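Local coordinates for DUF1881 domain-containing protein (Neurospora crassa, PDB 5Z6D), which is an abundant perithecial protein whose βγ-crystallin calcium site is rendered inoperative by its interface with an Ig-like domain, at residues S4-K16 against G20-S32. The protein carries 1 engineered substitution. Sequence-based numbering, arbitrary orientation.
Sequences SVDPTKVIFYQKK and GSGDTYAVGQDVS
The carbonyl O of F12 takes the backbone N-H of D23 at 2.8 Å, in the carbonyl plane, and G22 CA adds a CA-H...O contact to the same oxygen. F12 N in turn bonds D23 O at 2.9 Å, tilted from the carbonyl plane. The same mutual pair recurs between V10 and Y25, V27 N closes the far end on T8 O, and strands 9-13 and 23-26 pair antiparallel. On the inner face CD2 of F12 lies 3.6 Å from CD2 of Y25, which is near the plane of the F12 ring, the two planes at 79°. V10 CG2 rests on Y25 CB. Y41 stacks on F12 and its hydroxyl hydrogen-bonds with Y25 OH and D23 OD2, while F83 of the facing sheet meets both rings. On the other face K9 bends at chi2 (65°), bringing CE over the methyl of A26 at 3.6 Å and NZ to OG1 of T8 at 2.9 Å. Without the K9 chain, as with an alanine here, T8 OG1 is likely to lose its ammonium partner and the A26 methyl its cover. I11 CG2 sits over the rim of one Y13 ring face and 3.8 Å from G22 CA, where any side chain would clash. G20 O lies 3.7 Å from CD1 at the Y13 ring edge; Y13 and G20, whose phi of 93° calls for glycine, bound the aromatic-to-glycine signature of a βγ-crystallin Greek key's folded hairpin.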
ATOM      1  N   SER A   4     -26.706   4.117   5.836  1.00 66.06           N
ATOM      2  CA  SER A   4     -26.469   3.218   6.958  1.00 59.03           C
ATOM      3  C   SER A   4     -26.494   1.781   6.448  1.00 54.68           C
ATOM      4  O   SER A   4     -27.557   1.230   6.174  1.00 55.73           O
ATOM      5  CB  SER A   4     -27.518   3.429   8.055  1.00 56.93           C
ATOM      6  OG  SER A   4     -27.232   2.641   9.196  1.00 55.46           O
ATOM      7  N   VAL A   5     -25.320   1.174   6.312  1.00 51.46           N
ATOM      8  CA  VAL A   5     -25.236  -0.117   5.642  1.00 47.93           C
ATOM      9  C   VAL A   5     -24.781  -1.252   6.559  1.00 37.86           C
ATOM     10  O   VAL A   5     -24.316  -1.014   7.682  1.00 32.98           O
ATOM     11  CB  VAL A   5     -24.289  -0.039   4.432  1.00 57.46           C
ATOM     12  CG1 VAL A   5     -24.746   1.053   3.484  1.00 63.36           C
ATOM     13  CG2 VAL A   5     -22.870   0.227   4.888  1.00 58.27           C
ATOM     14  N   ASP A   6     -24.955  -2.479   6.066  1.00 38.48           N
ATOM     15  CA  ASP A   6     -24.436  -3.683   6.710  1.00 40.03           C
ATOM     16  C   ASP A   6     -22.976  -3.437   7.079  1.00 37.65           C
ATOM     17  O   ASP A   6     -22.185  -3.058   6.220  1.00 34.91           O
ATOM     18  CB  ASP A   6     -24.577  -4.884   5.769  1.00 54.10           C
ATOM     19  CG  ASP A   6     -24.451  -6.225   6.482  1.00 64.25           C
ATOM     20  OD1 ASP A   6     -23.542  -6.388   7.325  1.00 62.93           O
ATOM     21  OD2 ASP A   6     -25.266  -7.126   6.182  1.00 66.85           O
ATOM     22  N   PRO A   7     -22.625  -3.623   8.362  1.00 34.85           N
ATOM     23  CA  PRO A   7     -21.307  -3.237   8.876  1.00 31.47           C
ATOM     24  C   PRO A   7     -20.123  -3.960   8.228  1.00 27.85           C
ATOM     25  O   PRO A   7     -18.999  -3.474   8.339  1.00 29.02           O
ATOM     26  CB  PRO A   7     -21.387  -3.596  10.362  1.00 33.63           C
ATOM     27  CG  PRO A   7     -22.838  -3.680  10.667  1.00 40.23           C
ATOM     28  CD  PRO A   7     -23.484  -4.179   9.421  1.00 35.86           C
ATOM     29  N   THR A   8     -20.358  -5.084   7.563  1.00 34.37           N
ATOM     30  CA  THR A   8     -19.265  -5.794   6.908  1.00 39.20           C
ATOM     31  C   THR A   8     -19.397  -5.681   5.394  1.00 33.98           C
ATOM     32  O   THR A   8     -18.846  -6.481   4.644  1.00 31.97           O
ATOM     33  CB  THR A   8     -19.232  -7.270   7.331  1.00 48.25           C
ATOM     34  OG1 THR A   8     -20.506  -7.869   7.065  1.00 51.48           O
ATOM     35  CG2 THR A   8     -18.934  -7.381   8.820  1.00 51.14           C
ATOM     36  N   LYS A   9     -20.150  -4.683   4.947  1.00 25.58           N
ATOM     37  CA  LYS A   9     -20.351  -4.465   3.524  1.00 26.76           C
ATOM     38  C   LYS A   9     -19.936  -3.037   3.176  1.00 22.25           C
ATOM     39  O   LYS A   9     -19.740  -2.220   4.063  1.00 22.86           O
ATOM     40  CB  LYS A   9     -21.812  -4.723   3.129  1.00 36.94           C
ATOM     41  CG  LYS A   9     -22.147  -6.188   2.803  1.00 48.18           C
ATOM     42  CD  LYS A   9     -21.996  -7.112   4.012  1.00 57.32           C
ATOM     43  CE  LYS A   9     -21.790  -8.565   3.592  1.00 59.99           C
ATOM     44  NZ  LYS A   9     -21.215  -9.399   4.687  1.00 54.94           N
ATOM     45  N   VAL A  10     -19.762  -2.775   1.885  1.00 24.94           N
ATOM     46  CA  VAL A  10     -19.585  -1.420   1.390  1.00 24.08           C
ATOM     47  C   VAL A  10     -20.460  -1.322   0.157  1.00 29.53           C
ATOM     48  O   VAL A  10     -20.724  -2.328  -0.505  1.00 26.33           O
ATOM     49  CB  VAL A  10     -18.088  -1.070   1.060  1.00 24.33           C
ATOM     50  CG1 VAL A  10     -17.185  -1.293   2.282  1.00 22.12           C
ATOM     51  CG2 VAL A  10     -17.585  -1.852  -0.145  1.00 24.38           C
ATOM     52  N   ILE A  11     -20.968  -0.132  -0.133  1.00 22.43           N
ATOM     53  CA  ILE A  11     -21.740   0.036  -1.336  1.00 24.71           C
ATOM     54  C   ILE A  11     -21.126   1.112  -2.182  1.00 23.34           C
ATOM     55  O   ILE A  11     -20.918   2.238  -1.719  1.00 24.83           O
ATOM     56  CB  ILE A  11     -23.218   0.404  -1.047  1.00 29.35           C
ATOM     57  CG1 ILE A  11     -23.827  -0.539  -0.005  1.00 30.72           C
ATOM     58  CG2 ILE A  11     -24.008   0.390  -2.339  1.00 27.06           C
ATOM     59  CD1 ILE A  11     -25.306  -0.305   0.234  1.00 36.11           C
ATOM     60  N   PHE A  12     -20.821   0.763  -3.421  1.00 23.84           N
ATOM     61  CA  PHE A  12     -20.303   1.738  -4.364  1.00 25.16           C
ATOM     62  C   PHE A  12     -21.443   2.302  -5.190  1.00 30.98           C
ATOM     63  O   PHE A  12     -22.289   1.578  -5.686  1.00 26.04           O
ATOM     64  CB  PHE A  12     -19.246   1.117  -5.268  1.00 22.24           C
ATOM     65  CG  PHE A  12     -17.892   1.011  -4.627  1.00 19.96           C
ATOM     66  CD1 PHE A  12     -17.028   2.088  -4.623  1.00 20.89           C
ATOM     67  CD2 PHE A  12     -17.479  -0.183  -4.041  1.00 23.52           C
ATOM     68  CE1 PHE A  12     -15.774   1.987  -4.033  1.00 21.07           C
ATOM     69  CE2 PHE A  12     -16.230  -0.297  -3.453  1.00 20.10           C
ATOM     70  CZ  PHE A  12     -15.371   0.777  -3.453  1.00 21.77           C
ATOM     71  N   TYR A  13     -21.459   3.608  -5.350  1.00 26.67           N
ATOM     72  CA  TYR A  13     -22.518   4.229  -6.093  1.00 26.36           C
ATOM     73  C   TYR A  13     -21.976   4.852  -7.367  1.00 25.29           C
ATOM     74  O   TYR A  13     -20.864   5.435  -7.397  1.00 26.16           O
ATOM     75  CB  TYR A  13     -23.226   5.285  -5.233  1.00 22.30           C
ATOM     76  CG  TYR A  13     -23.861   4.728  -3.962  1.00 21.50           C
ATOM     77  CD1 TYR A  13     -25.187   4.281  -3.949  1.00 26.87           C
ATOM     78  CD2 TYR A  13     -23.139   4.660  -2.778  1.00 25.48           C
ATOM     79  CE1 TYR A  13     -25.757   3.772  -2.783  1.00 27.97           C
ATOM     80  CE2 TYR A  13     -23.689   4.153  -1.620  1.00 26.23           C
ATOM     81  CZ  TYR A  13     -24.999   3.715  -1.620  1.00 28.46           C
ATOM     82  OH  TYR A  13     -25.535   3.218  -0.445  1.00 35.00           O
ATOM     83  N   GLN A  14     -22.813   4.735  -8.397  1.00 25.36           N
ATOM     84  CA  GLN A  14     -22.589   5.295  -9.712  1.00 28.71           C
ATOM     85  C   GLN A  14     -22.544   6.826  -9.721  1.00 34.50           C
ATOM     86  O   GLN A  14     -21.823   7.423 -10.519  1.00 42.07           O
ATOM     87  CB  GLN A  14     -23.685   4.776 -10.649  1.00 40.99           C
ATOM     88  CG  GLN A  14     -24.155   5.731 -11.719  1.00 57.28           C
ATOM     89  CD  GLN A  14     -25.565   5.413 -12.182  1.00 66.79           C
ATOM     90  OE1 GLN A  14     -26.496   5.339 -11.377  1.00 63.12           O
ATOM     91  NE2 GLN A  14     -25.727   5.214 -13.480  1.00 74.92           N
ATOM     92  N   LYS A  15     -23.301   7.466  -8.834  1.00 30.77           N
ATOM     93  CA  LYS A  15     -23.250   8.920  -8.738  1.00 31.26           C
ATOM     94  C   LYS A  15     -22.650   9.365  -7.407  1.00 32.63           C
ATOM     95  O   LYS A  15     -22.489   8.547  -6.491  1.00 30.42           O
ATOM     96  CB  LYS A  15     -24.647   9.514  -8.919  1.00 33.20           C
ATOM     97  CG  LYS A  15     -25.475   8.814  -9.984  1.00 36.61           C
ATOM     98  CD  LYS A  15     -26.297   9.804 -10.788  1.00 50.76           C
ATOM     99  CE  LYS A  15     -27.531   9.144 -11.387  1.00 53.86           C
ATOM    100  NZ  LYS A  15     -28.517   8.760 -10.336  1.00 55.85           N
ATOM    101  N   LYS A  16     -22.311  10.648  -7.312  1.00 34.05           N
ATOM    102  CA  LYS A  16     -21.783  11.209  -6.071  1.00 29.22           C
ATOM    103  C   LYS A  16     -22.876  11.257  -4.999  1.00 31.77           C
ATOM    104  O   LYS A  16     -24.054  11.105  -5.301  1.00 30.43           O
ATOM    105  CB  LYS A  16     -21.208  12.606  -6.309  1.00 27.61           C
ATOM    106  CG  LYS A  16     -20.005  12.640  -7.236  1.00 34.63           C
ATOM    107  CD  LYS A  16     -19.534  14.056  -7.489  1.00 30.31           C
ATOM    108  CE  LYS A  16     -18.256  14.055  -8.325  1.00 30.69           C
ATOM    109  NZ  LYS A  16     -17.694  15.408  -8.520  1.00 37.03           N
ATOM    110  N   GLY A  20     -28.533   6.760  -6.509  1.00 43.98           N
ATOM    111  CA  GLY A  20     -28.612   5.601  -7.383  1.00 53.21           C
ATOM    112  C   GLY A  20     -28.649   4.309  -6.579  1.00 60.57           C
ATOM    113  O   GLY A  20     -28.590   4.334  -5.347  1.00 57.58           O
ATOM    114  N   SER A  21     -28.735   3.178  -7.272  1.00 75.15           N
ATOM    115  CA  SER A  21     -28.948   1.883  -6.621  1.00 73.15           C
ATOM    116  C   SER A  21     -27.717   1.368  -5.865  1.00 58.49           C
ATOM    117  O   SER A  21     -27.829   0.868  -4.742  1.00 61.45           O
ATOM    118  CB  SER A  21     -29.389   0.844  -7.657  1.00 77.92           C
ATOM    119  OG  SER A  21     -29.775  -0.370  -7.033  1.00 80.80           O
ATOM    120  N   GLY A  22     -26.547   1.477  -6.484  1.00 32.45           N
ATOM    121  CA  GLY A  22     -25.317   1.018  -5.856  1.00 31.74           C
ATOM    122  C   GLY A  22     -25.047  -0.475  -5.969  1.00 36.36           C
ATOM    123  O   GLY A  22     -25.964  -1.302  -5.971  1.00 39.24           O
ATOM    124  N   ASP A  23     -23.763  -0.810  -6.062  1.00 26.19           N
ATOM    125  CA  ASP A  23     -23.282  -2.192  -6.070  1.00 25.89           C
ATOM    126  C   ASP A  23     -22.665  -2.534  -4.713  1.00 32.78           C
ATOM    127  O   ASP A  23     -21.745  -1.858  -4.250  1.00 31.76           O
ATOM    128  CB  ASP A  23     -22.262  -2.400  -7.185  1.00 32.71           C
ATOM    129  CG  ASP A  23     -22.860  -2.218  -8.563  1.00 38.03           C
ATOM    130  OD1 ASP A  23     -24.101  -2.314  -8.694  1.00 44.62           O
ATOM    131  OD2 ASP A  23     -22.089  -1.988  -9.521  1.00 37.48           O
ATOM    132  N   THR A  24     -23.177  -3.580  -4.077  1.00 33.15           N
ATOM    133  CA  THR A  24     -22.718  -3.975  -2.749  1.00 27.83           C
ATOM    134  C   THR A  24     -21.566  -4.983  -2.814  1.00 29.03           C
ATOM    135  O   THR A  24     -21.585  -5.910  -3.627  1.00 33.51           O
ATOM    136  CB  THR A  24     -23.876  -4.567  -1.933  1.00 31.53           C
ATOM    137  OG1 THR A  24     -24.956  -3.624  -1.890  1.00 40.99           O
ATOM    138  CG2 THR A  24     -23.441  -4.896  -0.514  1.00 25.49           C
ATOM    139  N   TYR A  25     -20.566  -4.790  -1.955  1.00 25.01           N
ATOM    140  CA  TYR A  25     -19.411  -5.688  -1.858  1.00 21.98           C
ATOM    141  C   TYR A  25     -19.137  -6.092  -0.399  1.00 27.17           C
ATOM    142  O   TYR A  25     -19.309  -5.297   0.526  1.00 26.00           O
ATOM    143  CB  TYR A  25     -18.172  -5.028  -2.472  1.00 22.59           C
ATOM    144  CG  TYR A  25     -18.284  -4.737  -3.959  1.00 24.34           C
ATOM    145  CD1 TYR A  25     -17.822  -5.644  -4.905  1.00 20.57           C
ATOM    146  CD2 TYR A  25     -18.831  -3.540  -4.411  1.00 23.61           C
ATOM    147  CE1 TYR A  25     -17.910  -5.375  -6.258  1.00 22.68           C
ATOM    148  CE2 TYR A  25     -18.924  -3.254  -5.764  1.00 26.98           C
ATOM    149  CZ  TYR A  25     -18.480  -4.180  -6.684  1.00 20.44           C
ATOM    150  OH  TYR A  25     -18.571  -3.897  -8.024  1.00 26.45           O
ATOM    151  N   ALA A  26     -18.687  -7.329  -0.188  1.00 24.57           N
ATOM    152  CA  ALA A  26     -18.486  -7.842   1.166  1.00 25.26           C
ATOM    153  C   ALA A  26     -17.016  -7.945   1.549  1.00 27.08           C
ATOM    154  O   ALA A  26     -16.153  -8.022   0.679  1.00 21.58           O
ATOM    155  CB  ALA A  26     -19.141  -9.222   1.305  1.00 26.44           C
ATOM    156  N   VAL A  27     -16.746  -7.972   2.847  1.00 26.34           N
ATOM    157  CA  VAL A  27     -15.399  -8.207   3.347  1.00 21.52           C
ATOM    158  C   VAL A  27     -14.859  -9.500   2.747  1.00 23.07           C
ATOM    159  O   VAL A  27     -15.570 -10.516   2.697  1.00 25.19           O
ATOM    160  CB  VAL A  27     -15.376  -8.272   4.867  1.00 25.26           C
ATOM    161  CG1 VAL A  27     -14.057  -8.833   5.359  1.00 24.54           C
ATOM    162  CG2 VAL A  27     -15.602  -6.866   5.437  1.00 24.53           C
ATOM    163  N   GLY A  28     -13.619  -9.450   2.267  1.00 19.22           N
ATOM    164  CA  GLY A  28     -13.044 -10.577   1.547  1.00 20.33           C
ATOM    165  C   GLY A  28     -13.044 -10.447   0.030  1.00 15.83           C
ATOM    166  O   GLY A  28     -12.352 -11.200  -0.663  1.00 20.36           O
ATOM    167  N   GLN A  29     -13.841  -9.540  -0.518  1.00 18.08           N
ATOM    168  CA  GLN A  29     -13.859  -9.364  -1.962  1.00 16.68           C
ATOM    169  C   GLN A  29     -12.713  -8.514  -2.445  1.00 20.25           C
ATOM    170  O   GLN A  29     -12.404  -7.457  -1.886  1.00 20.46           O
ATOM    171  CB  GLN A  29     -15.175  -8.749  -2.447  1.00 18.88           C
ATOM    172  CG  GLN A  29     -16.330  -9.748  -2.496  1.00 21.70           C
ATOM    173  CD  GLN A  29     -17.527  -9.192  -3.241  1.00 21.05           C
ATOM    174  OE1 GLN A  29     -18.526  -8.793  -2.631  1.00 23.57           O
ATOM    175  NE2 GLN A  29     -17.430  -9.143  -4.554  1.00 20.40           N
ATOM    176  N   ASP A  30     -12.095  -9.008  -3.506  1.00 15.24           N
ATOM    177  CA  ASP A  30     -10.994  -8.352  -4.178  1.00 15.95           C
ATOM    178  C   ASP A  30     -11.438  -8.163  -5.614  1.00 20.67           C
ATOM    179  O   ASP A  30     -11.748  -9.136  -6.304  1.00 21.99           O
ATOM    180  CB  ASP A  30      -9.737  -9.209  -4.071  1.00 19.94           C
ATOM    181  CG  ASP A  30      -8.496  -8.527  -4.612  1.00 26.26           C
ATOM    182  OD1 ASP A  30      -8.525  -8.017  -5.749  1.00 21.31           O
ATOM    183  OD2 ASP A  30      -7.474  -8.517  -3.890  1.00 36.28           O
ATOM    184  N   VAL A  31     -11.491  -6.914  -6.054  1.00 16.43           N
ATOM    185  CA  VAL A  31     -12.105  -6.563  -7.321  1.00 17.96           C
ATOM    186  C   VAL A  31     -11.169  -5.741  -8.203  1.00 22.60           C
ATOM    187  O   VAL A  31     -10.647  -4.701  -7.782  1.00 21.29           O
ATOM    188  CB  VAL A  31     -13.398  -5.762  -7.104  1.00 17.31           C
ATOM    189  CG1 VAL A  31     -13.969  -5.317  -8.440  1.00 20.14           C
ATOM    190  CG2 VAL A  31     -14.405  -6.582  -6.302  1.00 18.48           C
ATOM    191  N   SER A  32     -10.971  -6.207  -9.425  1.00 18.44           N
ATOM    192  CA  SER A  32     -10.182  -5.497 -10.418  1.00 17.60           C
ATOM    193  C   SER A  32     -11.047  -5.128 -11.611  1.00 24.41           C
ATOM    194  O   SER A  32     -11.843  -5.943 -12.091  1.00 25.92           O
ATOM    195  CB  SER A  32      -8.993  -6.355 -10.870  1.00 22.86           C
ATOM    196  OG  SER A  32      -8.039  -6.509  -9.839  1.00 25.34           O
TER